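Long-range contacts in histidine kinase (Methanosarcina mazei, PDB 3LIA), which probably serves as a membrane-bound sensor kinase that passes phosphate from ATP to a protein histidine, this piece being its Cache sensor domain: residues A[75-80]-A[101-106]; A[51-56]-A[82-87]; A[248-253]-A[267-272]; A[138-143]-A[150-155]. One frame throughout, in Å; residues are numbered along the deposited sequence.

Interaction 1 (A[75-80]-A[101-106]); sequences VYLGYE and GRFVPY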
# COMPACT_ATOMS: atom_id res chain seq x y z
N VAL A 75 -9.86 -9.14 -0.52
CA VAL A 75 -10.75 -8.28 -1.30
C VAL A 75 -12.00 -8.15 -0.41
O VAL A 75 -12.44 -9.12 0.20
CB VAL A 75 -11.12 -8.86 -2.69
CG1 VAL A 75 -12.13 -7.86 -3.45
CG2 VAL A 75 -9.86 -9.13 -3.54
N TYR A 76 -12.52 -6.94 -0.22
CA TYR A 76 -13.53 -6.81 0.81
C TYR A 76 -14.48 -5.67 0.50
O TYR A 76 -14.17 -4.77 -0.28
CB TYR A 76 -12.86 -6.61 2.19
CG TYR A 76 -11.81 -5.47 2.22
CD1 TYR A 76 -12.17 -4.18 2.56
CD2 TYR A 76 -10.47 -5.72 1.96
CE1 TYR A 76 -11.21 -3.18 2.60
CE2 TYR A 76 -9.54 -4.75 1.99
CZ TYR A 76 -9.92 -3.49 2.29
OH TYR A 76 -8.97 -2.50 2.31
N LEU A 77 -15.65 -5.71 1.13
CA LEU A 77 -16.59 -4.58 1.05
C LEU A 77 -16.93 -4.35 2.47
O LEU A 77 -16.96 -5.30 3.25
CB LEU A 77 -17.91 -5.04 0.38
CG LEU A 77 -17.67 -5.50 -1.04
CD1 LEU A 77 -19.05 -6.04 -1.48
CD2 LEU A 77 -17.26 -4.27 -1.93
N GLY A 78 -17.23 -3.09 2.83
CA GLY A 78 -17.72 -2.79 4.19
C GLY A 78 -18.75 -1.69 3.98
O GLY A 78 -18.49 -0.68 3.25
N TYR A 79 -19.92 -1.88 4.56
CA TYR A 79 -21.04 -0.93 4.34
C TYR A 79 -21.46 -0.27 5.62
O TYR A 79 -21.34 -0.88 6.68
CB TYR A 79 -22.25 -1.71 3.81
CG TYR A 79 -22.13 -1.98 2.32
CD1 TYR A 79 -21.35 -3.03 1.87
CD2 TYR A 79 -22.77 -1.16 1.38
CE1 TYR A 79 -21.26 -3.31 0.47
CE2 TYR A 79 -22.68 -1.42 0.02
CZ TYR A 79 -21.91 -2.44 -0.43
OH TYR A 79 -21.84 -2.63 -1.78
N GLU A 80 -22.01 0.94 5.49
CA GLU A 80 -22.78 1.62 6.56
C GLU A 80 -23.99 0.80 7.06
O GLU A 80 -24.51 -0.04 6.32
CB GLU A 80 -23.26 3.01 6.03
CG GLU A 80 -22.07 3.98 5.72
CD GLU A 80 -21.34 4.45 6.98
OE1 GLU A 80 -21.86 5.31 7.68
OE2 GLU A 80 -20.26 3.95 7.33
N GLY A 101 -24.39 -7.41 12.07
CA GLY A 101 -25.08 -7.72 10.81
C GLY A 101 -24.74 -6.75 9.65
O GLY A 101 -25.22 -6.89 8.57
N ARG A 102 -23.88 -5.78 9.84
CA ARG A 102 -23.52 -4.98 8.69
C ARG A 102 -22.81 -5.90 7.64
O ARG A 102 -22.22 -6.93 8.01
CB ARG A 102 -22.49 -3.96 9.10
CG ARG A 102 -23.03 -2.76 9.90
CD ARG A 102 -22.24 -1.64 9.25
NE ARG A 102 -21.73 -0.93 10.31
CZ ARG A 102 -20.87 0.05 10.26
NH1 ARG A 102 -20.27 0.48 9.15
NH2 ARG A 102 -20.62 0.56 11.46
N PHE A 103 -22.84 -5.47 6.39
CA PHE A 103 -22.22 -6.25 5.33
C PHE A 103 -20.78 -5.82 5.27
O PHE A 103 -20.48 -4.78 4.76
CB PHE A 103 -22.93 -6.06 4.01
CG PHE A 103 -22.53 -7.05 2.95
CD1 PHE A 103 -22.38 -8.43 3.26
CD2 PHE A 103 -22.40 -6.64 1.62
CE1 PHE A 103 -22.08 -9.36 2.26
CE2 PHE A 103 -22.04 -7.58 0.64
CZ PHE A 103 -21.91 -8.94 0.97
N VAL A 104 -19.89 -6.61 5.87
CA VAL A 104 -18.50 -6.20 5.98
C VAL A 104 -17.58 -7.40 5.70
O VAL A 104 -16.69 -7.71 6.50
CB VAL A 104 -18.17 -5.63 7.41
CG1 VAL A 104 -18.83 -4.19 7.66
CG2 VAL A 104 -18.63 -6.66 8.52
N PRO A 105 -17.83 -8.12 4.62
CA PRO A 105 -17.09 -9.37 4.35
C PRO A 105 -15.64 -9.10 3.92
O PRO A 105 -15.40 -8.30 2.98
CB PRO A 105 -17.77 -9.96 3.13
CG PRO A 105 -18.47 -8.74 2.41
CD PRO A 105 -18.91 -7.86 3.63
N TYR A 106 -14.70 -9.76 4.57
CA TYR A 106 -13.34 -9.59 4.23
C TYR A 106 -12.97 -10.94 3.71
O TYR A 106 -12.76 -11.89 4.48
CB TYR A 106 -12.50 -9.27 5.51
CG TYR A 106 -10.96 -9.28 5.32
CD1 TYR A 106 -10.35 -8.43 4.37
CD2 TYR A 106 -10.13 -10.06 6.16
CE1 TYR A 106 -8.97 -8.40 4.21
CE2 TYR A 106 -8.72 -10.04 6.00
CZ TYR A 106 -8.16 -9.23 5.02
OH TYR A 106 -6.81 -9.22 4.85
O HOH W 1 -24.50 -2.93 6.14
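The ring of Tyr-79 lies beside that of Phe-103, pointing the same way, yet the two are slid so far apart that they barely overlap: their planes are 30° apart and Tyr-79 CE1 lies at the edge of the Phe-103 ring, 3.7 Å from CD2. Leu-77 extends this apolar patch, its CD1 coming within 4.0 Å of Phe-103 CE2. Tyr-76 and Tyr-106 make a second aromatic pair, the rings oblique to each other; Tyr-106 brings its CD1 to 3.6 Å from Tyr-76 CD2 because its CG stands anti to the backbone N (chi1 171°). Between the pairs, the antiparallel backbones are joined by Leu-77 N to Pro-105 O at 3.2 Å and Tyr-79 N to Phe-103 O at 3.0 Å. The case illustrates how a strand may fray into a loop without losing its partner: past Phe-103 a water accepts from Phe-103 N and lies within hydrogen-bonding distance of Glu-80 O. Arg-102 folds back at this end, its NH1 directed at Tyr-79 O, whose position is less sure, and only distantly at Glu-80 OE2 (3.9 Å), while its NH2 pairs with Asp-123. A leucine in place of Arg-102 would probably leave Asp-123 without its charge mate and would remove the long salt bridge to Glu-80. Glu-80 is also held by Tyr-128 and Lys-132. In the PAS-like antiparallel sheet of this Cache module, strand 74-79 runs between strands 105-108 and 162-172, with Leu-77 and Tyr-79 packed on helix 13-49 and Phe-103 on helix 55-68.

Interaction 2 (A[51-56]-A[82-87]); sequences GSQDRE and DAFDGR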
# COMPACT_ATOMS: atom_id res chain seq x y z
N GLY A 51 -28.04 -3.16 -7.22
CA GLY A 51 -29.35 -2.98 -6.54
C GLY A 51 -29.93 -4.33 -6.14
O GLY A 51 -30.94 -4.40 -5.42
N SER A 52 -29.28 -5.41 -6.58
CA SER A 52 -29.85 -6.74 -6.40
C SER A 52 -29.74 -7.22 -4.93
O SER A 52 -30.38 -8.16 -4.60
CB SER A 52 -29.24 -7.73 -7.36
OG SER A 52 -29.47 -7.34 -8.70
N GLN A 53 -28.94 -6.58 -4.09
CA GLN A 53 -28.97 -6.89 -2.66
C GLN A 53 -28.69 -8.35 -2.29
O GLN A 53 -29.29 -8.87 -1.36
CB GLN A 53 -30.35 -6.50 -2.09
CG GLN A 53 -30.56 -5.00 -1.99
CD GLN A 53 -29.53 -4.23 -2.80
OE1 GLN A 53 -29.67 -3.03 -3.04
NE2 GLN A 53 -28.47 -4.92 -3.21
N ASP A 54 -27.83 -9.02 -3.03
CA ASP A 54 -27.65 -10.44 -2.80
C ASP A 54 -26.29 -10.52 -2.13
O ASP A 54 -25.29 -10.27 -2.78
CB ASP A 54 -27.64 -11.20 -4.12
CG ASP A 54 -27.60 -12.69 -3.93
OD1 ASP A 54 -27.04 -13.20 -2.93
OD2 ASP A 54 -28.07 -13.39 -4.84
N ARG A 55 -26.28 -10.77 -0.82
CA ARG A 55 -25.00 -10.81 -0.07
C ARG A 55 -24.16 -11.96 -0.53
O ARG A 55 -22.93 -11.82 -0.59
CB ARG A 55 -25.28 -10.91 1.46
CG ARG A 55 -25.81 -9.57 1.99
CD ARG A 55 -25.85 -9.56 3.54
NE ARG A 55 -26.55 -8.41 4.02
CZ ARG A 55 -26.29 -7.76 5.14
NH1 ARG A 55 -25.26 -8.13 5.94
NH2 ARG A 55 -27.09 -6.74 5.48
N GLU A 56 -24.80 -13.10 -0.84
CA GLU A 56 -24.01 -14.27 -1.15
C GLU A 56 -23.32 -14.02 -2.52
O GLU A 56 -22.19 -14.46 -2.81
CB GLU A 56 -24.92 -15.47 -1.27
CG GLU A 56 -24.09 -16.69 -1.33
CD GLU A 56 -23.65 -17.11 0.09
OE1 GLU A 56 -22.79 -18.00 0.19
OE2 GLU A 56 -24.17 -16.57 1.11
N ASP A 82 -27.22 -0.77 7.44
CA ASP A 82 -28.32 -0.99 6.51
C ASP A 82 -28.10 -0.49 5.09
O ASP A 82 -29.02 -0.58 4.29
CB ASP A 82 -29.66 -0.46 7.07
CG ASP A 82 -30.29 -1.42 8.08
OD1 ASP A 82 -30.05 -2.63 8.00
OD2 ASP A 82 -31.07 -0.96 8.93
N ALA A 83 -26.89 -0.08 4.73
CA ALA A 83 -26.70 0.55 3.42
C ALA A 83 -26.51 -0.40 2.23
O ALA A 83 -26.46 0.06 1.07
CB ALA A 83 -25.54 1.56 3.51
N PHE A 84 -26.37 -1.70 2.47
CA PHE A 84 -26.26 -2.62 1.34
C PHE A 84 -27.62 -3.16 0.87
O PHE A 84 -27.94 -3.21 -0.35
CB PHE A 84 -25.32 -3.82 1.65
CG PHE A 84 -25.33 -4.90 0.58
CD1 PHE A 84 -24.54 -4.72 -0.61
CD2 PHE A 84 -26.05 -6.07 0.73
CE1 PHE A 84 -24.54 -5.70 -1.64
CE2 PHE A 84 -26.06 -7.04 -0.29
CZ PHE A 84 -25.31 -6.86 -1.46
N ASP A 85 -28.45 -3.55 1.83
CA ASP A 85 -29.76 -4.11 1.49
C ASP A 85 -30.83 -3.80 2.55
O ASP A 85 -31.89 -4.37 2.52
CB ASP A 85 -29.64 -5.61 1.39
CG ASP A 85 -29.13 -6.25 2.70
OD1 ASP A 85 -29.10 -5.56 3.75
OD2 ASP A 85 -28.89 -7.46 2.69
N GLY A 86 -30.59 -2.89 3.47
CA GLY A 86 -31.69 -2.60 4.41
C GLY A 86 -31.97 -3.70 5.42
O GLY A 86 -32.89 -3.57 6.23
N ARG A 87 -31.13 -4.76 5.43
CA ARG A 87 -31.42 -5.98 6.25
C ARG A 87 -30.34 -6.53 7.21
O ARG A 87 -30.27 -7.75 7.40
CB ARG A 87 -31.82 -7.12 5.29
CG ARG A 87 -33.06 -6.82 4.43
CD ARG A 87 -33.51 -8.08 3.76
NE ARG A 87 -34.34 -7.80 2.61
CZ ARG A 87 -35.16 -8.69 2.04
NH1 ARG A 87 -35.87 -8.35 0.95
NH2 ARG A 87 -35.28 -9.92 2.54
O HOH W 2 -30.28 -9.10 1.39
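Gln-53 and Asp-85 mark the closest backbone approach, CA atoms 5.1 Å apart, where the turn leading into helix 55-68 passes an irregular loop. The principal bond is ionic. Arg-55 grips Asp-85 side-on with two nitrogens, NE reaching OD2 at 2.9 Å and NH2 reaching OD1 at 2.9 Å. Both bonds are nearly straight and leave within the guanidinium plane, although the carboxylate is turned 35° from it, and OD2 is met from above its own plane. The arginine chain runs extended from CG to NE, and its CG rests against Phe-84 CE2 at 3.4 Å, with the guanidinium close to perpendicular to the ring.

Two polar motifs fix the ends of these segments. Asp-85 OD1 also accepts from Arg-87 N at 2.8 Å, an Asx turn, and the two donors arrive from opposite faces of the carboxylate. Asp-54 is the N-cap of helix 55-68: its OD1 takes a weak bond from Glu-56 N and a further one from Glu-57 N. A worked example of charge spread over several partners follows, for Arg-55 also bonds Asp-88 through NH2, and His-97 and Gly-101 O through NH1; the surrounding carboxylates would probably steady its positive charge.

Phe-84 turns inward, its CG anti to the backbone N (chi1 172°), and its CZ sits 3.7 Å from Asp-54 O, which lies at the ring edge. The same ring meets Tyr-79 edge-to-face. A water donates to Gln-53 O at 2.9 Å; its very short approach to Asp-85 OD2 is doubtful.

Interaction 3 (A[248-253]-A[267-272]); sequences TVIMFY and VPKEEM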
# COMPACT_ATOMS: atom_id res chain seq x y z
N THR A 248 31.24 8.62 1.86
CA THR A 248 30.08 9.36 1.34
C THR A 248 29.24 8.50 0.39
O THR A 248 29.79 7.79 -0.44
CB THR A 248 30.51 10.61 0.57
OG1 THR A 248 31.34 11.42 1.42
CG2 THR A 248 29.26 11.42 0.15
N VAL A 249 27.91 8.54 0.54
CA VAL A 249 27.02 7.94 -0.44
C VAL A 249 26.09 9.04 -0.98
O VAL A 249 25.82 10.07 -0.30
CB VAL A 249 26.20 6.77 0.18
CG1 VAL A 249 27.13 5.62 0.56
CG2 VAL A 249 25.41 7.26 1.43
N ILE A 250 25.61 8.85 -2.20
CA ILE A 250 24.55 9.69 -2.69
C ILE A 250 23.23 8.86 -2.65
O ILE A 250 23.17 7.72 -3.13
CB ILE A 250 24.80 10.17 -4.12
CG1 ILE A 250 26.25 10.71 -4.29
CG2 ILE A 250 23.75 11.24 -4.51
CD1 ILE A 250 26.53 11.91 -3.35
N MET A 251 22.20 9.44 -2.04
CA MET A 251 20.91 8.75 -1.92
C MET A 251 19.93 9.47 -2.87
O MET A 251 19.57 10.65 -2.65
CB MET A 251 20.46 8.73 -0.44
CG MET A 251 19.03 8.28 -0.27
SD MET A 251 18.34 8.63 1.38
CE MET A 251 19.64 7.90 2.39
N PHE A 252 19.62 8.78 -3.96
CA PHE A 252 18.65 9.24 -4.96
C PHE A 252 17.26 8.65 -4.64
O PHE A 252 17.13 7.42 -4.43
CB PHE A 252 19.05 8.69 -6.31
CG PHE A 252 20.45 9.14 -6.79
CD1 PHE A 252 20.60 10.29 -7.51
CD2 PHE A 252 21.57 8.38 -6.50
CE1 PHE A 252 21.88 10.69 -7.94
CE2 PHE A 252 22.80 8.75 -6.96
CZ PHE A 252 22.96 9.90 -7.66
N TYR A 253 16.23 9.49 -4.66
CA TYR A 253 14.85 9.02 -4.37
C TYR A 253 13.89 9.66 -5.40
O TYR A 253 14.03 10.88 -5.72
CB TYR A 253 14.46 9.36 -2.96
CG TYR A 253 14.75 10.78 -2.58
CD1 TYR A 253 13.77 11.79 -2.74
CD2 TYR A 253 16.01 11.15 -2.08
CE1 TYR A 253 14.00 13.09 -2.38
CE2 TYR A 253 16.25 12.47 -1.73
CZ TYR A 253 15.24 13.43 -1.88
OH TYR A 253 15.48 14.73 -1.55
N VAL A 267 24.16 5.19 -3.70
CA VAL A 267 25.40 4.90 -4.43
C VAL A 267 26.65 5.52 -3.77
O VAL A 267 26.68 6.68 -3.47
CB VAL A 267 25.34 5.43 -5.87
CG1 VAL A 267 26.55 4.84 -6.70
CG2 VAL A 267 23.98 5.09 -6.54
N PRO A 268 27.69 4.72 -3.54
CA PRO A 268 28.95 5.24 -3.02
C PRO A 268 29.51 6.25 -3.98
O PRO A 268 29.74 5.93 -5.14
CB PRO A 268 29.84 3.99 -2.96
CG PRO A 268 28.86 2.80 -2.90
CD PRO A 268 27.72 3.26 -3.78
N LYS A 269 29.66 7.46 -3.50
CA LYS A 269 30.07 8.61 -4.31
C LYS A 269 31.31 8.36 -5.17
O LYS A 269 31.42 8.86 -6.28
CB LYS A 269 30.34 9.81 -3.41
CG LYS A 269 30.65 11.13 -4.15
CD LYS A 269 30.74 12.27 -3.15
CE LYS A 269 31.45 13.51 -3.71
NZ LYS A 269 30.57 14.65 -4.07
N GLU A 270 32.25 7.58 -4.64
CA GLU A 270 33.54 7.37 -5.32
C GLU A 270 33.30 6.45 -6.52
O GLU A 270 33.94 6.60 -7.57
CB GLU A 270 34.58 6.78 -4.35
CG GLU A 270 34.33 5.34 -3.87
CD GLU A 270 33.35 5.19 -2.67
OE1 GLU A 270 32.59 6.14 -2.33
OE2 GLU A 270 33.34 4.09 -2.08
N GLU A 271 32.36 5.52 -6.37
CA GLU A 271 32.11 4.55 -7.42
C GLU A 271 31.53 5.27 -8.61
O GLU A 271 31.68 4.82 -9.75
CB GLU A 271 31.15 3.46 -6.95
CG GLU A 271 31.69 2.62 -5.81
CD GLU A 271 30.78 1.47 -5.48
OE1 GLU A 271 29.82 1.23 -6.25
OE2 GLU A 271 31.00 0.80 -4.44
N MET A 272 30.88 6.40 -8.34
CA MET A 272 30.19 7.13 -9.39
C MET A 272 31.12 8.01 -10.17
O MET A 272 30.80 8.42 -11.28
CB MET A 272 29.09 7.98 -8.81
CG MET A 272 27.83 7.24 -8.62
SD MET A 272 26.56 8.45 -8.23
CE MET A 272 26.67 9.54 -9.64
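Phe-252 and Val-267 meet in the tight half of this contact, on the buried side of the hairpin. The methyl CG2 of Val-267 comes to the edge of the Phe-252 ring, 3.9 Å from CE2, and the sulfur of Met-272 arrives at that edge too, SD lying 3.9 Å from CZ. This is a Met-aromatic contact made in the ring plane rather than over a face. One face of the same ring is taken by Ile-250 CG2, so the aromatic group is held both at its rim and from above. Met-272 can reach it because its CG stands anti to the carbonyl carbon (chi1 -85°) and the chain runs out from there. Beneath, Ile-250 and Val-267 form an antiparallel hydrogen-bonded pair: Ile-250 N to Val-267 O is 2.7 Å and Val-267 N to Ile-250 O is 2.8 Å.

The far end is looser. Lys-269 N still bonds Thr-248 O at 3.1 Å, but from above the carbonyl plane, as the chain is already leaving the strand for a short, weakly bonded helix. The aliphatic part of the lysine runs beside the threonine side chain, pointing the same way, CD to Thr-248 CG2 at 3.7 Å, and carries NZ onward to Glu-239 of the adjacent strand. Val-249 and Pro-268, on the opposite face from Ile-250, are partly exposed, and Glu-270 is exposed.

Helix 13-49 covers the buried side, with Tyr-15 touching both Ile-250 and Met-272. A beta hairpin at the middle of a four-stranded antiparallel sheet, packed against the long N-terminal helix, is consistent with the second, membrane-proximal PAS-like module of a double Cache domain.

Interaction 4 (A[138-143]-A[150-155]); sequences TLTEPY and MVSYDS. With BTB (2-[bis-(2-hydroxy-ethyl)-amino]-2-hydroxymethyl-propane-1,3-diol), chain C.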
# COMPACT_ATOMS: atom_id res chain seq x y z
N THR A 138 -8.04 5.73 -1.19
CA THR A 138 -6.91 5.81 -0.28
C THR A 138 -6.02 4.55 -0.27
O THR A 138 -6.44 3.48 -0.73
CB THR A 138 -7.42 6.12 1.07
OG1 THR A 138 -8.01 4.95 1.59
CG2 THR A 138 -8.56 7.14 0.93
N LEU A 139 -4.79 4.75 0.21
CA LEU A 139 -3.77 3.75 0.28
C LEU A 139 -3.19 3.92 1.63
O LEU A 139 -2.59 4.98 1.96
CB LEU A 139 -2.69 4.00 -0.76
CG LEU A 139 -1.47 3.07 -0.75
CD1 LEU A 139 -1.88 1.55 -0.81
CD2 LEU A 139 -0.58 3.33 -1.97
N THR A 140 -3.28 2.88 2.45
CA THR A 140 -2.77 3.02 3.78
C THR A 140 -1.26 3.03 3.77
O THR A 140 -0.62 2.56 2.82
CB THR A 140 -3.20 1.84 4.70
OG1 THR A 140 -2.58 0.64 4.21
CG2 THR A 140 -4.73 1.72 4.75
N GLU A 141 -0.68 3.46 4.87
CA GLU A 141 0.76 3.17 5.09
C GLU A 141 0.90 1.62 5.30
O GLU A 141 -0.08 0.97 5.61
CB GLU A 141 1.29 4.01 6.27
CG GLU A 141 1.59 5.50 5.79
CD GLU A 141 2.71 5.57 4.73
OE1 GLU A 141 3.88 5.58 5.18
OE2 GLU A 141 2.45 5.61 3.48
N PRO A 142 2.10 1.04 5.07
CA PRO A 142 2.33 -0.41 5.24
C PRO A 142 2.22 -0.87 6.68
O PRO A 142 2.49 -0.14 7.61
CB PRO A 142 3.75 -0.61 4.69
CG PRO A 142 4.48 0.78 5.11
CD PRO A 142 3.34 1.73 4.60
N TYR A 143 1.77 -2.08 6.87
CA TYR A 143 1.63 -2.62 8.21
C TYR A 143 1.72 -4.14 8.17
O TYR A 143 1.57 -4.74 7.11
CB TYR A 143 0.28 -2.23 8.84
CG TYR A 143 -0.95 -2.65 8.04
CD1 TYR A 143 -1.60 -3.84 8.31
CD2 TYR A 143 -1.42 -1.88 6.99
CE1 TYR A 143 -2.69 -4.25 7.59
CE2 TYR A 143 -2.52 -2.27 6.24
CZ TYR A 143 -3.17 -3.44 6.56
OH TYR A 143 -4.26 -3.86 5.83
N MET A 150 1.88 -5.68 4.49
CA MET A 150 0.98 -5.31 3.40
C MET A 150 0.53 -3.85 3.42
O MET A 150 0.74 -3.11 4.37
CB MET A 150 -0.26 -6.24 3.48
CG MET A 150 -1.11 -5.85 4.67
SD MET A 150 -2.67 -6.85 4.81
CE MET A 150 -1.98 -8.30 5.35
N VAL A 151 -0.18 -3.47 2.38
CA VAL A 151 -0.91 -2.23 2.40
C VAL A 151 -2.31 -2.50 1.85
O VAL A 151 -2.59 -3.54 1.20
CB VAL A 151 -0.32 -1.11 1.44
CG1 VAL A 151 0.98 -0.41 2.03
CG2 VAL A 151 -0.16 -1.65 -0.03
N SER A 152 -3.17 -1.52 2.07
CA SER A 152 -4.56 -1.67 1.75
C SER A 152 -4.98 -0.51 0.86
O SER A 152 -4.66 0.64 1.18
CB SER A 152 -5.34 -1.59 3.06
OG SER A 152 -6.73 -1.68 2.75
N TYR A 153 -5.67 -0.80 -0.24
CA TYR A 153 -6.22 0.27 -1.15
C TYR A 153 -7.72 0.30 -1.00
O TYR A 153 -8.37 -0.75 -1.08
CB TYR A 153 -5.98 -0.10 -2.64
CG TYR A 153 -4.54 -0.20 -3.13
CD1 TYR A 153 -4.03 0.77 -4.04
CD2 TYR A 153 -3.70 -1.25 -2.74
CE1 TYR A 153 -2.68 0.71 -4.52
CE2 TYR A 153 -2.31 -1.33 -3.23
CZ TYR A 153 -1.85 -0.33 -4.10
OH TYR A 153 -0.59 -0.36 -4.54
N ASP A 154 -8.32 1.45 -0.73
CA ASP A 154 -9.74 1.45 -0.50
C ASP A 154 -10.41 2.58 -1.30
O ASP A 154 -9.79 3.66 -1.52
CB ASP A 154 -9.98 1.65 0.95
CG ASP A 154 -9.30 0.62 1.77
OD1 ASP A 154 -9.90 -0.49 1.97
OD2 ASP A 154 -8.17 0.95 2.23
N SER A 155 -11.64 2.33 -1.77
CA SER A 155 -12.42 3.33 -2.58
C SER A 155 -13.81 3.41 -2.05
O SER A 155 -14.43 2.40 -1.79
CB SER A 155 -12.57 2.91 -4.05
OG SER A 155 -11.33 2.94 -4.73
C1 BTB C . -9.42 -4.79 9.68
O1 BTB C . -10.17 -6.00 9.29
C2 BTB C . -8.00 -4.78 9.03
C3 BTB C . -7.00 -5.61 9.79
O3 BTB C . -7.12 -5.12 11.08
C4 BTB C . -7.51 -3.34 9.09
O4 BTB C . -6.10 -3.45 8.85
N BTB C . -7.97 -5.25 7.65
C5 BTB C . -7.85 -6.71 7.41
C6 BTB C . -6.38 -7.02 7.32
O6 BTB C . -5.81 -6.06 6.41
C7 BTB C . -9.10 -4.69 6.84
C8 BTB C . -8.79 -4.58 5.32
O8 BTB C . -7.57 -3.91 5.08
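Leu-139 sets its CD1 squarely over the centre of the Tyr-153 ring, a CH-pi contact with the methyl 3.6 Å from the centroid. With CG anti to the backbone N (chi1 176°), that branch also reaches Val-151 CG2 at 3.7 Å. Val-151 uses its other methyl, CG1, on Pro-142, 3.8 Å from the proline CB.

Around this centre the strands pair antiparallel in two separate runs, Thr-138 with Asp-154 and Tyr-143 with Met-150, the register shifting by one between them. Thr-140 bridges the break. Its N donates to Ser-152 O at 2.9 Å, while its OG1 accepts from Ser-152 N at 3.1 Å and gives its own proton to Glu-141 O, a small demonstration of a hydroxyl standing in for a missing backbone partner.

Further out, Met-150 CG lies over a face of the Tyr-143 ring, 3.9 Å from its centroid, and SD approaches obliquely. The phenol oxygen OH is 2.8 Å from O6 of the bound BTB, a hydrogen bond whose proton has another possible acceptor. With an alanine at Tyr-143, BTB O6 would probably lose this hydroxyl partner, and the side chain of Met-150 would be left freer to turn. Ser-152 OG is 3.0 Å from Asp-154 OD2 and lies near BTB O8 and Asp-170, so which acceptor takes its proton is unsettled.

BTB, probably from the crystallisation liquor, is also bonded to Asp-170. Hydroxyls and carboxylates crowded beside a sulfur and an aromatic ring imply a pocket fit for a small polar molecule, consistent with ligand sensing by the distal module of double Cache domains; the natural ligand is not established here.

Followed from the N terminus, the chain leaves the long helix 13-49 and opens interaction 2 first, then interaction 1 while the former is still open. Interaction 2 closes at 82-87, after helix 55-68 and strand 74-79, and interaction 1 only at 101-106, so the two cross; they also touch through their aromatic side chains. Interaction 4 follows in series, closing a short hairpin with six residues between its segments, and shares with interaction 1 the seven-stranded sheet. Interaction 3 comes last, closing a hairpin in the separate four-stranded sheet, about 27 Å from interaction 1 at the nearest atoms. Interactions 1, 2 and 4 thus belong to one module and interaction 3 to the other.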